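Local atomic coordinates of glutathione S-transferase-3 (Necator americanus, PDB entry 3W8S), a protein that probably catalyses the conjugation of glutathione to halide-bearing electrophiles, releasing a halide ion, and binds glutathione in a pocket. Residues P52-V56 with I67-V71; E123-P127 with T171-F175. One frame throughout, in Å; residues are numbered along the deposited sequence.

Contact 1: P52-V56 with I67-V71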
ATOM      1  N   PRO A  52      -2.401  12.439  -4.699  1.00  8.85           N
ATOM      2  CA  PRO A  52      -1.397  13.526  -4.607  1.00  9.36           C
ATOM      3  C   PRO A  52      -0.058  13.202  -5.300  1.00  9.59           C
ATOM      4  O   PRO A  52       0.293  12.012  -5.481  1.00  9.01           O
ATOM      5  CB  PRO A  52      -1.108  13.646  -3.066  1.00  9.46           C
ATOM      6  CG  PRO A  52      -1.449  12.257  -2.550  1.00  8.82           C
ATOM      7  CD  PRO A  52      -2.644  11.785  -3.398  1.00  8.27           C
ATOM      8  N   VAL A  53       0.693  14.263  -5.610  1.00  8.61           N
ATOM      9  CA  VAL A  53       2.062  14.132  -6.105  1.00  9.19           C
ATOM     10  C   VAL A  53       2.952  15.095  -5.297  1.00 10.05           C
ATOM     11  O   VAL A  53       2.624  16.263  -5.109  1.00 10.32           O
ATOM     12  CB  VAL A  53       2.176  14.464  -7.605  1.00  8.86           C
ATOM     13  CG1 VAL A  53       3.671  14.540  -8.063  1.00  8.98           C
ATOM     14  CG2 VAL A  53       1.446  13.398  -8.437  1.00  8.50           C
ATOM     15  N   LEU A  54       4.109  14.590  -4.860  1.00 10.30           N
ATOM     16  CA  LEU A  54       5.068  15.441  -4.198  1.00 11.54           C
ATOM     17  C   LEU A  54       6.179  15.758  -5.226  1.00 12.92           C
ATOM     18  O   LEU A  54       6.631  14.874  -5.937  1.00 14.59           O
ATOM     19  CB  LEU A  54       5.717  14.715  -2.983  1.00 11.54           C
ATOM     20  CG  LEU A  54       6.680  15.571  -2.109  1.00 13.01           C
ATOM     21  CD1 LEU A  54       5.869  16.492  -1.236  1.00 14.81           C
ATOM     22  CD2 LEU A  54       7.543  14.676  -1.164  1.00 13.83           C
ATOM     23  N   GLU A  55       6.611  17.010  -5.265  1.00 12.76           N
ATOM     24  CA  GLU A  55       7.779  17.345  -6.053  1.00 16.92           C
ATOM     25  C   GLU A  55       8.939  17.761  -5.100  1.00 15.95           C
ATOM     26  O   GLU A  55       8.740  18.567  -4.203  1.00 16.65           O
ATOM     27  CB  GLU A  55       7.376  18.484  -7.056  1.00 17.35           C
ATOM     28  CG  GLU A  55       8.369  18.589  -8.183  1.00 23.36           C
ATOM     29  CD  GLU A  55       7.881  19.601  -9.217  1.00 25.59           C
ATOM     30  OE1 GLU A  55       6.726  19.485  -9.669  1.00 25.13           O
ATOM     31  OE2 GLU A  55       8.640  20.517  -9.504  1.00 34.97           O
ATOM     32  N   VAL A  56      10.088  17.097  -5.209  1.00 16.79           N
ATOM     33  CA  VAL A  56      11.182  17.255  -4.230  1.00 17.12           C
ATOM     34  C   VAL A  56      12.345  17.775  -5.103  1.00 19.98           C
ATOM     35  O   VAL A  56      12.841  17.017  -5.939  1.00 18.71           O
ATOM     36  CB  VAL A  56      11.682  15.888  -3.650  1.00 16.66           C
ATOM     37  CG1 VAL A  56      12.807  16.117  -2.617  1.00 19.51           C
ATOM     38  CG2 VAL A  56      10.544  15.129  -3.037  1.00 18.20           C
ATOM     39  N   ILE A  67       4.683   8.729  -0.607  1.00  9.48           N
ATOM     40  CA  ILE A  67       5.036  10.128  -0.239  1.00  9.36           C
ATOM     41  C   ILE A  67       5.053  10.310   1.295  1.00 10.18           C
ATOM     42  O   ILE A  67       5.977  10.883   1.836  1.00 11.44           O
ATOM     43  CB  ILE A  67       4.014  11.148  -0.811  1.00  8.09           C
ATOM     44  CG1 ILE A  67       4.056  11.177  -2.369  1.00  8.11           C
ATOM     45  CG2 ILE A  67       4.308  12.565  -0.306  1.00  7.01           C
ATOM     46  CD1 ILE A  67       2.698  11.670  -2.981  1.00  7.44           C
ATOM     47  N   ALA A  68       4.010   9.839   1.981  1.00 10.39           N
ATOM     48  CA  ALA A  68       3.968  10.018   3.441  1.00 11.05           C
ATOM     49  C   ALA A  68       5.192   9.342   4.049  1.00 11.03           C
ATOM     50  O   ALA A  68       5.860   9.910   4.931  1.00 10.24           O
ATOM     51  CB  ALA A  68       2.696   9.442   4.044  1.00  9.69           C
ATOM     52  N   ARG A  69       5.480   8.124   3.584  1.00 10.81           N
ATOM     53  CA  ARG A  69       6.644   7.397   4.100  1.00 10.86           C
ATOM     54  C   ARG A  69       7.962   8.153   3.828  1.00 10.09           C
ATOM     55  O   ARG A  69       8.804   8.257   4.708  1.00  9.08           O
ATOM     56  CB  ARG A  69       6.754   5.899   3.580  1.00 10.75           C
ATOM     57  CG  ARG A  69       7.919   5.134   4.209  1.00 10.70           C
ATOM     58  CD  ARG A  69       8.057   3.713   3.663  1.00 11.77           C
ATOM     59  NE  ARG A  69       6.760   3.088   3.864  1.00 12.53           N
ATOM     60  CZ  ARG A  69       5.828   2.869   2.947  1.00 13.34           C
ATOM     61  NH1 ARG A  69       5.988   3.163   1.634  1.00 13.34           N
ATOM     62  NH2 ARG A  69       4.714   2.385   3.390  1.00 14.07           N
ATOM     63  N   PHE A  70       8.129   8.602   2.606  1.00 10.20           N
ATOM     64  CA  PHE A  70       9.307   9.362   2.228  1.00 11.57           C
ATOM     65  C   PHE A  70       9.529  10.585   3.176  1.00 12.59           C
ATOM     66  O   PHE A  70      10.642  10.754   3.711  1.00 13.66           O
ATOM     67  CB  PHE A  70       9.170   9.887   0.796  1.00 11.15           C
ATOM     68  CG  PHE A  70      10.345  10.766   0.359  1.00 12.40           C
ATOM     69  CD1 PHE A  70      11.587  10.200   0.074  1.00 12.75           C
ATOM     70  CD2 PHE A  70      10.184  12.151   0.216  1.00 12.10           C
ATOM     71  CE1 PHE A  70      12.685  11.004  -0.304  1.00 13.83           C
ATOM     72  CE2 PHE A  70      11.276  12.969  -0.141  1.00 14.08           C
ATOM     73  CZ  PHE A  70      12.537  12.387  -0.426  1.00 14.11           C
ATOM     74  N   VAL A  71       8.484  11.408   3.362  1.00 10.92           N
ATOM     75  CA  VAL A  71       8.546  12.619   4.220  1.00 11.99           C
ATOM     76  C   VAL A  71       8.723  12.204   5.706  1.00 13.38           C
ATOM     77  O   VAL A  71       9.569  12.811   6.447  1.00 12.30           O
ATOM     78  CB  VAL A  71       7.273  13.483   3.984  1.00 14.69           C
ATOM     79  CG1 VAL A  71       7.218  14.683   4.890  1.00 19.02           C
ATOM     80  CG2 VAL A  71       7.392  14.104   2.559  1.00 16.01           C
TER
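The ring of Phe70 meets strand 53-56 obliquely, and both of its partners reach the same flank: Leu54 CD2 lies 3.9 Å from Phe70 CD2, and Val56 CG2 lies 3.7 Å from Phe70 CE2. The leucine side chain crosses the phenylalanine at about a right angle, whereas the Val56 and Phe70 side chains point at each other from opposite directions, and both methyls sit on the same side of the ring plane. Phe70 can extend to the strand because its CG is trans to the backbone N (chi1 177°), which carries the ring out from helix 64-75.

Leu54 CD2 also packs against Val71, one helical residue further on, at 3.8 Å from Val71 CG2. Closer to the backbone, Leu54 CB rests 3.7 Å from Ile67 CG2. The other branch of Ile67 runs back toward the start of the strand: CG1 lies opposite the carbonyl carbon (chi1 -66°), and the terminal CD1 comes within 3.5 Å of Pro52 O and 4.2 Å of Pro52 CG. Ile67 therefore spans the start of the strand, from the cis-proline to Leu54.

This is the sheet-to-helix packing of the thioredoxin-like N-terminal domain, seen at the strand that follows the cis-proline of the GST fold. Pro52 itself touches the bound glutathione. Leu61 of strand 59-62 packs on both Ile67 and Phe70, while Phe22 of helix 16-25 touches Leu54 and Val71. At the far end, Phe83 of the second subunit packs on Val56 and its Ala86 on Phe70.

No hydrogen bond joins the two segments. The strand spends its backbone bonds within the sheet, as between Leu54 and Leu61, so helix and strand are held by close, buried hydrocarbon packing, with shape rather than bond direction setting their fit.

Contact 2: E123-P127 with T171-F175; sequences EVFLP and TPTIF
Apolar contacts gather at the edge of the Phe125 ring, where Ile174 CD1 lies near the ring plane, 3.8 Å from Phe125 CZ. Thr171 CG2 approaches the same edge at 4.1 Å from Phe125 CE2. Ile174 gets there by being fully stretched, with CG1 trans to the backbone N (chi1 -164°) and CD1 continuing outward (chi2 177°), so that it crosses the phenylalanine at roughly a right angle.

Methyl-to-methyl packing is the second kind. Leu126 and Thr171 meet tip to tip, with Leu126 CD2 3.7 Å from Thr171 CG2. The other leucine methyl, CD1, lies 4.0 Å from Thr173 OG1, a plain van der Waals contact between two partly exposed residues.

No hydrogen bond crosses between the segments; the one within the loop, Ile174 N to Thr171 O at 3.1 Å, closes a type I turn. Thr171 points at the helix from this turn, and Ile174 reaches it with the end of its side chain. Arg129 then ties the pieces together, since its NH2 bonds to Leu126 O and its NH1 to Ile174 O.

In the all-helical C-terminal domain, the turn just after helix 155-170 packs on helix 117-143 where it kinks at Pro127, whose N makes no bond to the preceding turn. Phe105 of helix 103-109 stacks on Phe125, Phe167 of helix 155-170 meets it edge-to-face, and Phe133 of helix 117-143 touches Ile174.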
ATOM      1  N   GLU A 123     -24.278  -1.244   7.808  1.00 16.55           N
ATOM      2  CA  GLU A 123     -23.861  -2.533   7.269  1.00 18.03           C
ATOM      3  C   GLU A 123     -22.444  -2.572   6.773  1.00 16.98           C
ATOM      4  O   GLU A 123     -21.869  -3.621   6.711  1.00 18.54           O
ATOM      5  CB  GLU A 123     -24.751  -2.955   6.081  1.00 21.73           C
ATOM      6  CG  GLU A 123     -26.185  -3.144   6.486  1.00 27.27           C
ATOM      7  CD  GLU A 123     -27.074  -3.744   5.380  1.00 32.99           C
ATOM      8  OE1 GLU A 123     -26.596  -4.144   4.293  1.00 30.95           O
ATOM      9  OE2 GLU A 123     -28.278  -3.869   5.663  1.00 40.76           O
ATOM     10  N   VAL A 124     -21.916  -1.452   6.331  1.00 15.35           N
ATOM     11  CA  VAL A 124     -20.577  -1.456   5.724  1.00 14.90           C
ATOM     12  C   VAL A 124     -19.590  -0.696   6.647  1.00 13.10           C
ATOM     13  O   VAL A 124     -18.574  -1.254   7.072  1.00 13.92           O
ATOM     14  CB  VAL A 124     -20.550  -0.853   4.292  1.00 15.64           C
ATOM     15  CG1 VAL A 124     -19.102  -0.769   3.750  1.00 17.28           C
ATOM     16  CG2 VAL A 124     -21.378  -1.736   3.334  1.00 17.49           C
ATOM     17  N   PHE A 125     -19.877   0.547   6.959  1.00 12.61           N
ATOM     18  CA  PHE A 125     -18.910   1.327   7.658  1.00 12.58           C
ATOM     19  C   PHE A 125     -18.630   0.844   9.100  1.00 12.45           C
ATOM     20  O   PHE A 125     -17.472   0.600   9.521  1.00 10.15           O
ATOM     21  CB  PHE A 125     -19.326   2.804   7.672  1.00 13.89           C
ATOM     22  CG  PHE A 125     -18.340   3.666   8.407  1.00 14.88           C
ATOM     23  CD1 PHE A 125     -17.050   3.900   7.877  1.00 14.13           C
ATOM     24  CD2 PHE A 125     -18.630   4.184   9.639  1.00 19.43           C
ATOM     25  CE1 PHE A 125     -16.073   4.664   8.544  1.00 14.43           C
ATOM     26  CE2 PHE A 125     -17.646   4.947  10.338  1.00 18.77           C
ATOM     27  CZ  PHE A 125     -16.363   5.193   9.775  1.00 17.00           C
ATOM     28  N   LEU A 126     -19.679   0.774   9.922  1.00 11.79           N
ATOM     29  CA  LEU A 126     -19.439   0.446  11.314  1.00 10.96           C
ATOM     30  C   LEU A 126     -18.876  -1.004  11.550  1.00  9.69           C
ATOM     31  O   LEU A 126     -17.978  -1.168  12.337  1.00  9.88           O
ATOM     32  CB  LEU A 126     -20.724   0.695  12.168  1.00 12.45           C
ATOM     33  CG  LEU A 126     -20.940   2.223  12.427  1.00 15.32           C
ATOM     34  CD1 LEU A 126     -22.400   2.575  12.903  1.00 16.52           C
ATOM     35  CD2 LEU A 126     -19.849   2.831  13.322  1.00 15.50           C
ATOM     36  N   PRO A 127     -19.389  -2.031  10.827  1.00  9.32           N
ATOM     37  CA  PRO A 127     -18.754  -3.369  10.902  1.00  9.57           C
ATOM     38  C   PRO A 127     -17.285  -3.338  10.433  1.00 10.54           C
ATOM     39  O   PRO A 127     -16.484  -4.033  11.018  1.00 10.68           O
ATOM     40  CB  PRO A 127     -19.617  -4.260   9.939  1.00  8.80           C
ATOM     41  CG  PRO A 127     -21.016  -3.555  10.026  1.00  9.67           C
ATOM     42  CD  PRO A 127     -20.616  -2.051  10.002  1.00  9.03           C
ATOM     43  N   THR A 171     -20.666  10.397  12.491  1.00 24.36           N
ATOM     44  CA  THR A 171     -20.963   9.043  12.999  1.00 22.21           C
ATOM     45  C   THR A 171     -20.728   9.093  14.494  1.00 23.52           C
ATOM     46  O   THR A 171     -19.602   8.771  14.970  1.00 21.58           O
ATOM     47  CB  THR A 171     -20.092   7.955  12.324  1.00 20.16           C
ATOM     48  OG1 THR A 171     -20.256   8.060  10.916  1.00 19.30           O
ATOM     49  CG2 THR A 171     -20.540   6.465  12.757  1.00 17.19           C
ATOM     50  N   PRO A 172     -21.772   9.461  15.266  1.00 25.90           N
ATOM     51  CA  PRO A 172     -21.576   9.766  16.690  1.00 28.53           C
ATOM     52  C   PRO A 172     -21.117   8.552  17.513  1.00 26.10           C
ATOM     53  O   PRO A 172     -20.485   8.696  18.550  1.00 27.94           O
ATOM     54  CB  PRO A 172     -22.975  10.228  17.167  1.00 32.78           C
ATOM     55  CG  PRO A 172     -23.815  10.434  15.920  1.00 40.65           C
ATOM     56  CD  PRO A 172     -23.215   9.481  14.895  1.00 40.56           C
ATOM     57  N   THR A 173     -21.446   7.354  17.067  1.00 23.09           N
ATOM     58  CA  THR A 173     -21.189   6.195  17.888  1.00 21.90           C
ATOM     59  C   THR A 173     -19.833   5.574  17.512  1.00 19.33           C
ATOM     60  O   THR A 173     -19.518   4.451  17.914  1.00 17.79           O
ATOM     61  CB  THR A 173     -22.291   5.173  17.632  1.00 23.85           C
ATOM     62  OG1 THR A 173     -22.249   4.824  16.237  1.00 22.09           O
ATOM     63  CG2 THR A 173     -23.695   5.803  17.981  1.00 23.76           C
ATOM     64  N   ILE A 174     -19.016   6.300  16.727  1.00 17.03           N
ATOM     65  CA  ILE A 174     -17.845   5.613  16.132  1.00 16.07           C
ATOM     66  C   ILE A 174     -16.890   5.084  17.222  1.00 14.25           C
ATOM     67  O   ILE A 174     -16.272   4.031  17.061  1.00 14.44           O
ATOM     68  CB  ILE A 174     -17.058   6.517  15.132  1.00 17.51           C
ATOM     69  CG1 ILE A 174     -16.155   5.601  14.318  1.00 16.51           C
ATOM     70  CG2 ILE A 174     -16.289   7.605  15.906  1.00 15.96           C
ATOM     71  CD1 ILE A 174     -15.398   6.343  13.274  1.00 16.17           C
ATOM     72  N   PHE A 175     -16.769   5.798  18.364  1.00 15.21           N
ATOM     73  CA  PHE A 175     -15.929   5.317  19.490  1.00 14.61           C
ATOM     74  C   PHE A 175     -16.613   4.348  20.468  1.00 15.17           C
ATOM     75  O   PHE A 175     -15.943   3.851  21.400  1.00 14.79           O
ATOM     76  CB  PHE A 175     -15.355   6.484  20.297  1.00 15.71           C
ATOM     77  CG  PHE A 175     -14.490   7.406  19.484  1.00 16.74           C
ATOM     78  CD1 PHE A 175     -13.337   6.919  18.869  1.00 16.88           C
ATOM     79  CD2 PHE A 175     -14.858   8.758  19.319  1.00 16.58           C
ATOM     80  CE1 PHE A 175     -12.559   7.748  18.070  1.00 18.29           C
ATOM     81  CE2 PHE A 175     -14.082   9.594  18.544  1.00 19.23           C
ATOM     82  CZ  PHE A 175     -12.935   9.086  17.907  1.00 19.31           C
TER

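How the contacts relate
The two contacts belong to different domains and lie on opposite sides of the chain's centre, with about 31 Å between their centres and about 19 Å between nearest atoms. They share no secondary-structure element. Contact 1 joins strand to helix in the thioredoxin-like half; all its touching residues are buried, and it borders both the glutathione pocket and the second subunit. Contact 2 fixes a loop to a helix in the C-terminal half, away from the ligand, and grades from a buried aromatic side to partly exposed Leu126 and Thr173. Contact 1 is apolar, its strand's polar backbone being used in the sheet, whereas contact 2, built on a loop, mixes aromatic packing with polar links from outside.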